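Local coordinates for transcription factor MBP1 (Magnaporthe oryzae, PDB 4UX5), which binds DNA through the winged helix-turn-helix domain present here and probably acts as an RNA polymerase II-specific transcription activator, at residues A[20-25]-A[37-42]; A[91-96]-A[111-116]; A[98-101]-A[105-108]. All blocks are in the same frame, centred on the assembly; numbering follows the deposited sequence.

Contact 1 (A[20-25]-A[37-42]); sequences ATYSGI and HVMRRR. With nucleotides of chain D.
Tyr22 lays the CE2 side of its ring against the end of Met39, the two side chains crossing at about a right angle. Met39 CE is 3.6 Å from Tyr22 CE2, and Met39 SD lies 4.7 Å from the ring centroid, 52° off the ring normal: an oblique Met-aromatic contact. Met39 can reach so far because its chain runs fully extended beyond CG (chi2 and chi3 both -173°), carrying sulfur and methyl out from strand 36-41. Strands 16-22 and 36-41 are the outer members of an antiparallel three-stranded sheet with strand 25-32 between them; Ala20 and Met39 keep their CA atoms 9.2 Å apart. The Tyr22 hydroxyl is hydrogen-bonded to Glu29 on that middle strand, and the ring meets that of Tyr83 nearly parallel.

Ile25 begins the middle strand, so its contact with Arg41 joins neighbouring strands: its CG2 branch meets the aliphatic part of Arg41, CG2 to CD being 3.7 Å. The Arg41 chain bends before its guanidinium, which goes to salt bridges with Asp44 and Glu77 and to the hydroxyl of Tyr86. Arg42 NH2 approaches Ala20 O only to 3.9 Å.

Tyr22 to Ile25 form the type I' turn of a two-residue beta hairpin joining strands 16-22 and 25-32, closed by Ile25 N to Tyr22 O at 2.9 Å and Tyr22 N to Ile25 O at 3.1 Å. Its tip presents Ser23 to the DNA: Ser23 N gives a weak bond to OP1 of DC10 of chain D (3.3 Å, 129°), while Ser23 OG lies close to the same oxygen. Across the sheet the contact is thus apolar and Met-aromatic, whereas the turn meets a phosphate, consistent with a backbone contact that does not itself read the bases.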
loop_
_atom_site.group_PDB
_atom_site.type_symbol
_atom_site.label_atom_id
_atom_site.label_comp_id
_atom_site.label_asym_id
_atom_site.label_seq_id
_atom_site.Cartn_x
_atom_site.Cartn_y
_atom_site.Cartn_z
ATOM N N ALA A 20 -18.845 9.369 -9.210
ATOM C CA ALA A 20 -17.837 8.780 -10.085
ATOM C C ALA A 20 -17.606 7.305 -9.786
ATOM O O ALA A 20 -18.116 6.769 -8.803
ATOM C CB ALA A 20 -16.531 9.544 -9.965
ATOM N N THR A 21 -16.824 6.655 -10.640
ATOM C CA THR A 21 -16.474 5.255 -10.444
ATOM C C THR A 21 -14.993 5.027 -10.721
ATOM O O THR A 21 -14.518 5.256 -11.832
ATOM C CB THR A 21 -17.311 4.330 -11.346
ATOM O OG1 THR A 21 -18.688 4.399 -10.956
ATOM C CG2 THR A 21 -16.830 2.889 -11.229
ATOM N N TYR A 22 -14.264 4.582 -9.704
ATOM C CA TYR A 22 -12.839 4.322 -9.851
ATOM C C TYR A 22 -12.517 2.876 -9.503
ATOM O O TYR A 22 -12.798 2.422 -8.393
ATOM C CB TYR A 22 -12.024 5.274 -8.975
ATOM C CG TYR A 22 -12.373 6.730 -9.176
ATOM C CD1 TYR A 22 -11.951 7.413 -10.307
ATOM C CD2 TYR A 22 -13.125 7.422 -8.233
ATOM C CE1 TYR A 22 -12.268 8.744 -10.497
ATOM C CE2 TYR A 22 -13.446 8.754 -8.413
ATOM C CZ TYR A 22 -13.015 9.410 -9.547
ATOM O OH TYR A 22 -13.334 10.736 -9.730
ATOM N N SER A 23 -11.925 2.167 -10.460
ATOM C CA SER A 23 -11.608 0.747 -10.313
ATOM C C SER A 23 -12.844 -0.075 -9.957
ATOM O O SER A 23 -12.767 -1.027 -9.183
ATOM C CB SER A 23 -10.518 0.543 -9.257
ATOM O OG SER A 23 -9.300 1.146 -9.655
ATOM N N GLY A 24 -13.983 0.302 -10.530
ATOM C CA GLY A 24 -15.225 -0.407 -10.292
ATOM C C GLY A 24 -15.816 -0.111 -8.929
ATOM O O GLY A 24 -16.677 -0.846 -8.445
ATOM N N ILE A 25 -15.352 0.968 -8.308
ATOM C CA ILE A 25 -15.854 1.373 -7.002
ATOM C C ILE A 25 -16.591 2.705 -7.085
ATOM O O ILE A 25 -15.972 3.761 -7.227
ATOM C CB ILE A 25 -14.721 1.484 -5.967
ATOM C CG1 ILE A 25 -14.007 0.140 -5.819
ATOM C CG2 ILE A 25 -15.267 1.955 -4.626
ATOM C CD1 ILE A 25 -12.925 0.140 -4.763
ATOM N N HIS A 37 -11.042 17.920 -3.632
ATOM C CA HIS A 37 -12.121 16.942 -3.599
ATOM C C HIS A 37 -12.066 16.067 -2.352
ATOM O O HIS A 37 -11.007 15.877 -1.753
ATOM C CB HIS A 37 -12.080 16.063 -4.855
ATOM C CG HIS A 37 -10.721 15.521 -5.168
ATOM N ND1 HIS A 37 -9.772 16.246 -5.856
ATOM C CD2 HIS A 37 -10.150 14.326 -4.887
ATOM C CE1 HIS A 37 -8.675 15.521 -5.985
ATOM N NE2 HIS A 37 -8.878 14.352 -5.405
ATOM N N VAL A 38 -13.225 15.552 -1.960
ATOM C CA VAL A 38 -13.317 14.560 -0.898
ATOM C C VAL A 38 -14.251 13.449 -1.358
ATOM O O VAL A 38 -15.387 13.712 -1.750
ATOM C CB VAL A 38 -13.835 15.162 0.425
ATOM C CG1 VAL A 38 -14.016 14.071 1.469
ATOM C CG2 VAL A 38 -12.886 16.239 0.936
ATOM N N MET A 39 -13.774 12.210 -1.318
ATOM C CA MET A 39 -14.555 11.086 -1.820
ATOM C C MET A 39 -15.220 10.298 -0.701
ATOM O O MET A 39 -14.612 10.036 0.336
ATOM C CB MET A 39 -13.674 10.148 -2.649
ATOM C CG MET A 39 -13.061 10.788 -3.878
ATOM S SD MET A 39 -12.218 9.585 -4.922
ATOM C CE MET A 39 -11.440 10.669 -6.119
ATOM N N ARG A 40 -16.477 9.928 -0.926
ATOM C CA ARG A 40 -17.202 9.044 -0.024
ATOM C C ARG A 40 -17.657 7.813 -0.801
ATOM O O ARG A 40 -18.291 7.938 -1.848
ATOM C CB ARG A 40 -18.403 9.760 0.603
ATOM C CG ARG A 40 -19.023 9.007 1.769
ATOM C CD ARG A 40 -20.544 8.991 1.702
ATOM N NE ARG A 40 -21.144 10.263 2.091
ATOM C CZ ARG A 40 -22.443 10.434 2.323
ATOM N NH1 ARG A 40 -23.279 9.411 2.209
ATOM N NH2 ARG A 40 -22.907 11.626 2.673
ATOM N N ARG A 41 -17.324 6.626 -0.301
ATOM C CA ARG A 41 -17.711 5.390 -0.976
ATOM C C ARG A 41 -19.215 5.156 -0.903
ATOM O O ARG A 41 -19.851 5.468 0.100
ATOM C CB ARG A 41 -16.972 4.196 -0.378
ATOM C CG ARG A 41 -15.696 3.832 -1.106
ATOM C CD ARG A 41 -15.406 2.352 -0.956
ATOM N NE ARG A 41 -15.206 1.977 0.440
ATOM C CZ ARG A 41 -14.014 1.867 1.015
ATOM N NH1 ARG A 41 -12.915 2.098 0.311
ATOM N NH2 ARG A 41 -13.921 1.519 2.291
ATOM N N ARG A 42 -19.782 4.605 -1.969
ATOM C CA ARG A 42 -21.222 4.386 -2.023
ATOM C C ARG A 42 -21.640 3.115 -1.291
ATOM O O ARG A 42 -22.750 3.029 -0.768
ATOM C CB ARG A 42 -21.699 4.330 -3.476
ATOM C CG ARG A 42 -23.214 4.315 -3.628
ATOM C CD ARG A 42 -23.626 4.685 -5.041
ATOM N NE ARG A 42 -22.575 5.438 -5.721
ATOM C CZ ARG A 42 -22.779 6.251 -6.752
ATOM N NH1 ARG A 42 -24.005 6.435 -7.224
ATOM N NH2 ARG A 42 -21.757 6.888 -7.307
ATOM P P DC D 10 -9.659 2.691 -13.631
ATOM O OP1 DC D 10 -9.352 3.199 -12.275
ATOM O OP2 DC D 10 -11.042 2.271 -13.931
ATOM O "O5'" DC D 10 -9.280 3.785 -14.732
ATOM C "C5'" DC D 10 -9.189 5.146 -14.372
ATOM C "C4'" DC D 10 -8.361 5.909 -15.387
ATOM O "O4'" DC D 10 -7.008 5.405 -15.390
ATOM C "C3'" DC D 10 -8.856 5.803 -16.832
ATOM O "O3'" DC D 10 -9.295 7.076 -17.275
ATOM C "C2'" DC D 10 -7.633 5.310 -17.629
ATOM C "C1'" DC D 10 -6.478 5.574 -16.675
ATOM N N1 DC D 10 -5.325 4.635 -16.844
ATOM C C2 DC D 10 -4.026 5.148 -16.930
ATOM O O2 DC D 10 -3.855 6.370 -16.866
ATOM N N3 DC D 10 -2.989 4.288 -17.081
ATOM C C4 DC D 10 -3.212 2.976 -17.147
ATOM N N4 DC D 10 -2.157 2.167 -17.296
ATOM C C5 DC D 10 -4.530 2.433 -17.062
ATOM C C6 DC D 10 -5.546 3.291 -16.913
ATOM P P DT D 9 -5.765 -2.063 -10.355
ATOM O OP1 DT D 9 -6.346 -3.005 -9.370
ATOM O OP2 DT D 9 -5.289 -2.558 -11.667
ATOM O "O5'" DT D 9 -6.807 -0.881 -10.633
ATOM C "C5'" DT D 9 -7.171 -0.556 -11.966
ATOM C "C4'" DT D 9 -7.162 0.947 -12.179
ATOM O "O4'" DT D 9 -5.884 1.480 -11.775
ATOM C "C3'" DT D 9 -7.319 1.383 -13.622
ATOM O "O3'" DT D 9 -8.721 1.430 -13.989
ATOM C "C2'" DT D 9 -6.648 2.757 -13.635
ATOM C "C1'" DT D 9 -5.586 2.636 -12.535
ATOM N N1 DT D 9 -4.189 2.519 -13.057
ATOM C C2 DT D 9 -3.431 3.661 -13.228
ATOM O O2 DT D 9 -3.845 4.779 -12.981
ATOM N N3 DT D 9 -2.163 3.445 -13.707
ATOM C C4 DT D 9 -1.588 2.228 -14.024
ATOM O O4 DT D 9 -0.442 2.133 -14.448
ATOM C C5 DT D 9 -2.439 1.083 -13.817
ATOM C C6 DT D 9 -3.679 1.269 -13.350
#

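Contact 2 (A[91-96]-A[111-116]); sequences IPLEAG and PIFEFS
Phe113 reaches from the short helix 110-114 to the first turn of helix 93-102; with CG anti to the carbonyl carbon (chi1 -70°), its ring is carried toward that helix. CB does not touch the other segment; contact begins along the CD1-CE1 side of the ring. Phe113 CD1 meets Leu93 CD1 at 3.7 Å, and the next atom, Phe113 CE1, lies 3.5 Å from Gly96 C. At the tip, Phe113 CZ is 3.6 Å from Gly96 O. Both neighbours approach the ring obliquely.

Leu93, the first residue of its helix, crosses Phe113 at a slant and uses its CD1 branch alone. Gly96 offers bare backbone, and the phenyl settles against its peptide. Elsewhere the ring meets that of Phe106 and touches Ile52 of helix 49-55, so it is buried where three helical elements come together.

Helix 93-102 starts at Pro92, its N-cap residue, whose O accepts a 2.9 Å bond from Gly96 N. The contact packs together two helices of the KilA-N, winged helix-turn-helix domain. One ring rests on a leucine methyl and on a peptide carbonyl, so the hold depends on close fit and burial rather than on a directed polar bond.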
loop_
_atom_site.group_PDB
_atom_site.type_symbol
_atom_site.label_atom_id
_atom_site.label_comp_id
_atom_site.label_asym_id
_atom_site.label_seq_id
_atom_site.Cartn_x
_atom_site.Cartn_y
_atom_site.Cartn_z
ATOM N N ILE A 91 -11.695 5.592 6.113
ATOM C CA ILE A 91 -12.278 5.307 7.422
ATOM C C ILE A 91 -13.802 5.429 7.360
ATOM O O ILE A 91 -14.331 6.086 6.465
ATOM C CB ILE A 91 -11.726 6.261 8.507
ATOM C CG1 ILE A 91 -11.983 7.722 8.128
ATOM C CG2 ILE A 91 -10.246 6.016 8.737
ATOM C CD1 ILE A 91 -11.447 8.713 9.141
ATOM N N PRO A 92 -14.513 4.784 8.304
ATOM C CA PRO A 92 -15.974 4.920 8.372
ATOM C C PRO A 92 -16.424 6.376 8.495
ATOM O O PRO A 92 -15.666 7.217 8.982
ATOM C CB PRO A 92 -16.348 4.118 9.628
ATOM C CG PRO A 92 -15.056 3.897 10.361
ATOM C CD PRO A 92 -14.011 3.830 9.305
ATOM N N LEU A 93 -17.647 6.655 8.056
ATOM C CA LEU A 93 -18.137 8.026 7.923
ATOM C C LEU A 93 -18.159 8.793 9.243
ATOM O O LEU A 93 -17.814 9.973 9.281
ATOM C CB LEU A 93 -19.537 8.026 7.306
ATOM C CG LEU A 93 -20.107 9.400 6.951
ATOM C CD1 LEU A 93 -19.174 10.137 6.007
ATOM C CD2 LEU A 93 -21.494 9.272 6.339
ATOM N N GLU A 94 -18.565 8.126 10.320
ATOM C CA GLU A 94 -18.640 8.773 11.626
ATOM C C GLU A 94 -17.248 9.118 12.148
ATOM O O GLU A 94 -17.070 10.097 12.873
ATOM C CB GLU A 94 -19.378 7.887 12.635
ATOM C CG GLU A 94 -18.664 6.593 13.002
ATOM C CD GLU A 94 -19.000 5.445 12.071
ATOM O OE1 GLU A 94 -19.566 5.698 10.985
ATOM O OE2 GLU A 94 -18.706 4.285 12.433
ATOM N N ALA A 95 -16.263 8.308 11.773
ATOM C CA ALA A 95 -14.879 8.576 12.128
ATOM C C ALA A 95 -14.361 9.738 11.294
ATOM O O ALA A 95 -13.546 10.534 11.755
ATOM C CB ALA A 95 -14.020 7.341 11.923
ATOM N N GLY A 96 -14.845 9.826 10.058
ATOM C CA GLY A 96 -14.498 10.926 9.178
ATOM C C GLY A 96 -15.078 12.238 9.670
ATOM O O GLY A 96 -14.412 13.273 9.635
ATOM N N PRO A 111 -21.299 19.291 2.841
ATOM C CA PRO A 111 -22.130 18.545 1.881
ATOM C C PRO A 111 -21.777 17.064 1.707
ATOM O O PRO A 111 -22.678 16.273 1.429
ATOM C CB PRO A 111 -21.896 19.296 0.564
ATOM C CG PRO A 111 -21.555 20.679 0.984
ATOM C CD PRO A 111 -20.740 20.513 2.229
ATOM N N ILE A 112 -20.511 16.687 1.863
ATOM C CA ILE A 112 -20.123 15.292 1.654
ATOM C C ILE A 112 -20.527 14.424 2.846
ATOM O O ILE A 112 -20.640 13.203 2.728
ATOM C CB ILE A 112 -18.603 15.147 1.391
ATOM C CG1 ILE A 112 -18.291 13.777 0.781
ATOM C CG2 ILE A 112 -17.802 15.342 2.669
ATOM C CD1 ILE A 112 -19.091 13.460 -0.462
ATOM N N PHE A 113 -20.761 15.060 3.990
ATOM C CA PHE A 113 -21.180 14.334 5.186
ATOM C C PHE A 113 -22.699 14.257 5.290
ATOM O O PHE A 113 -23.246 13.306 5.849
ATOM C CB PHE A 113 -20.608 14.987 6.447
ATOM C CG PHE A 113 -19.125 14.822 6.596
ATOM C CD1 PHE A 113 -18.591 13.619 7.027
ATOM C CD2 PHE A 113 -18.264 15.868 6.311
ATOM C CE1 PHE A 113 -17.229 13.460 7.162
ATOM C CE2 PHE A 113 -16.899 15.716 6.445
ATOM C CZ PHE A 113 -16.381 14.510 6.873
ATOM N N GLU A 114 -23.379 15.260 4.748
ATOM C CA GLU A 114 -24.823 15.360 4.903
ATOM C C GLU A 114 -25.589 14.817 3.702
ATOM O O GLU A 114 -26.808 14.665 3.764
ATOM C CB GLU A 114 -25.228 16.813 5.163
ATOM C CG GLU A 114 -24.746 17.359 6.500
ATOM C CD GLU A 114 -25.457 18.640 6.904
ATOM O OE1 GLU A 114 -26.341 19.096 6.150
ATOM O OE2 GLU A 114 -25.132 19.190 7.978
ATOM N N PHE A 115 -24.879 14.518 2.618
ATOM C CA PHE A 115 -25.528 14.018 1.410
ATOM C C PHE A 115 -26.236 12.694 1.656
ATOM O O PHE A 115 -25.720 11.816 2.346
ATOM C CB PHE A 115 -24.526 13.852 0.267
ATOM C CG PHE A 115 -25.110 13.186 -0.950
ATOM C CD1 PHE A 115 -25.914 13.895 -1.829
ATOM C CD2 PHE A 115 -24.867 11.847 -1.206
ATOM C CE1 PHE A 115 -26.457 13.280 -2.945
ATOM C CE2 PHE A 115 -25.408 11.230 -2.316
ATOM C CZ PHE A 115 -26.202 11.946 -3.187
ATOM N N SER A 116 -27.424 12.563 1.075
ATOM C CA SER A 116 -28.209 11.344 1.194
ATOM C C SER A 116 -29.021 11.120 -0.072
ATOM O O SER A 116 -29.788 11.991 -0.485
ATOM C CB SER A 116 -29.131 11.405 2.414
ATOM O OG SER A 116 -29.963 10.262 2.481
#

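Contact 3 (A[98-101]-A[105-108]); sequences ALAH and IFDR
His101 and Phe106 run alongside each other in the same direction, their rings in an offset stack with planes 18° apart and centroids separated by 4.1 Å. The offset is unequal: His101 CE1 sits above the middle of the phenyl ring, whereas Phe106 CG lies toward the rim of the imidazole. Phe106 CB joins in with a CH-pi contact, lying over the imidazole face. His101 starts out from its helix pointing away from 105-108; chi1 of -81° brings the ring back toward Phe106, and ND1 makes a weak bond to Glu97 O, one helical turn earlier.

Ala100 packs alongside, its CB at the edge of the Phe106 ring and 3.8 Å from Ile105 CG2. Its carbonyl is the polar link: Ile105 N donates to Ala100 O at 2.9 Å with an N-H...O angle of 153°. This bond lies in the connection between the last two helices of the KilA-N domain, 93-102 and 110-114.

One backbone bond ties the departing chain to the helix, and the ring stack adds contact beside it. The exposed imidazole covers a face of the buried phenyl, which would tend to restrain the rotation of both rings.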
loop_
_atom_site.group_PDB
_atom_site.type_symbol
_atom_site.label_atom_id
_atom_site.label_comp_id
_atom_site.label_asym_id
_atom_site.label_seq_id
_atom_site.Cartn_x
_atom_site.Cartn_y
_atom_site.Cartn_z
ATOM N N ALA A 98 -15.838 12.884 12.767
ATOM C CA ALA A 98 -15.093 13.186 13.983
ATOM C C ALA A 98 -13.757 13.837 13.647
ATOM O O ALA A 98 -13.392 14.862 14.221
ATOM C CB ALA A 98 -14.878 11.922 14.800
ATOM N N LEU A 99 -13.041 13.234 12.703
ATOM C CA LEU A 99 -11.754 13.748 12.245
ATOM C C LEU A 99 -11.874 15.163 11.688
ATOM O O LEU A 99 -11.021 16.014 11.939
ATOM C CB LEU A 99 -11.161 12.824 11.180
ATOM C CG LEU A 99 -9.804 13.220 10.598
ATOM C CD1 LEU A 99 -8.712 13.076 11.644
ATOM C CD2 LEU A 99 -9.481 12.389 9.365
ATOM N N ALA A 100 -12.937 15.404 10.928
ATOM C CA ALA A 100 -13.159 16.703 10.312
ATOM C C ALA A 100 -13.428 17.766 11.372
ATOM O O ALA A 100 -13.005 18.914 11.235
ATOM C CB ALA A 100 -14.311 16.631 9.323
ATOM N N HIS A 101 -14.133 17.379 12.429
ATOM C CA HIS A 101 -14.383 18.284 13.540
ATOM C C HIS A 101 -13.088 18.594 14.283
ATOM O O HIS A 101 -12.745 19.761 14.465
ATOM C CB HIS A 101 -15.422 17.695 14.500
ATOM C CG HIS A 101 -16.836 17.880 14.046
ATOM N ND1 HIS A 101 -17.626 16.833 13.618
ATOM C CD2 HIS A 101 -17.603 18.992 13.949
ATOM C CE1 HIS A 101 -18.816 17.292 13.283
ATOM N NE2 HIS A 101 -18.830 18.600 13.472
ATOM N N ILE A 105 -12.641 21.491 10.071
ATOM C CA ILE A 105 -12.873 21.535 8.627
ATOM C C ILE A 105 -14.246 20.974 8.247
ATOM O O ILE A 105 -14.603 20.920 7.068
ATOM C CB ILE A 105 -11.761 20.762 7.867
ATOM C CG1 ILE A 105 -11.686 21.188 6.395
ATOM C CG2 ILE A 105 -11.951 19.256 8.004
ATOM C CD1 ILE A 105 -11.453 22.667 6.196
ATOM N N PHE A 106 -15.019 20.569 9.249
ATOM C CA PHE A 106 -16.327 19.970 9.005
ATOM C C PHE A 106 -17.279 20.895 8.246
ATOM O O PHE A 106 -18.055 20.443 7.403
ATOM C CB PHE A 106 -16.974 19.547 10.324
ATOM C CG PHE A 106 -18.329 18.925 10.151
ATOM C CD1 PHE A 106 -18.453 17.584 9.826
ATOM C CD2 PHE A 106 -19.479 19.683 10.301
ATOM C CE1 PHE A 106 -19.701 17.008 9.661
ATOM C CE2 PHE A 106 -20.727 19.115 10.137
ATOM C CZ PHE A 106 -20.839 17.775 9.816
ATOM N N ASP A 107 -17.223 22.187 8.554
ATOM C CA ASP A 107 -18.122 23.154 7.934
ATOM C C ASP A 107 -17.890 23.287 6.430
ATOM O O ASP A 107 -18.844 23.363 5.655
ATOM C CB ASP A 107 -17.979 24.523 8.605
ATOM C CG ASP A 107 -18.550 24.544 10.009
ATOM O OD1 ASP A 107 -19.462 23.738 10.293
ATOM O OD2 ASP A 107 -18.093 25.368 10.830
ATOM N N ARG A 108 -16.628 23.316 6.018
ATOM C CA ARG A 108 -16.306 23.443 4.600
ATOM C C ARG A 108 -16.649 22.168 3.833
ATOM O O ARG A 108 -16.913 22.203 2.631
ATOM C CB ARG A 108 -14.825 23.781 4.410
ATOM C CG ARG A 108 -14.442 24.084 2.969
ATOM C CD ARG A 108 -12.957 24.362 2.835
ATOM N NE ARG A 108 -12.577 24.668 1.459
ATOM C CZ ARG A 108 -12.507 25.898 0.961
ATOM N NH1 ARG A 108 -12.791 26.943 1.725
ATOM N NH2 ARG A 108 -12.149 26.085 -0.303
#

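How the contacts relate
Along the chain contact 1 closes first; contact 2 then brackets contact 3, which ties together residues lying between 91-96 and 111-116. Contacts 2 and 3 share helix 93-102, have centres 10 Å apart and meet where the Phe113 ring packs on Ala100 CB. Contact 1 belongs to the sheet of strands 16-22, 25-32 and 36-41, its centre 13 Å from contact 2 and 20 Å from contact 3, on the opposite side of the chain's centre from the latter. Arg40 bridges sheet and helices, NH2 probably bonding the carbonyls of Ile112 and Phe115. The sheet whose hairpin turn meets DNA is thereby joined, through its far edge strand, to the helices of the KilA-N domain.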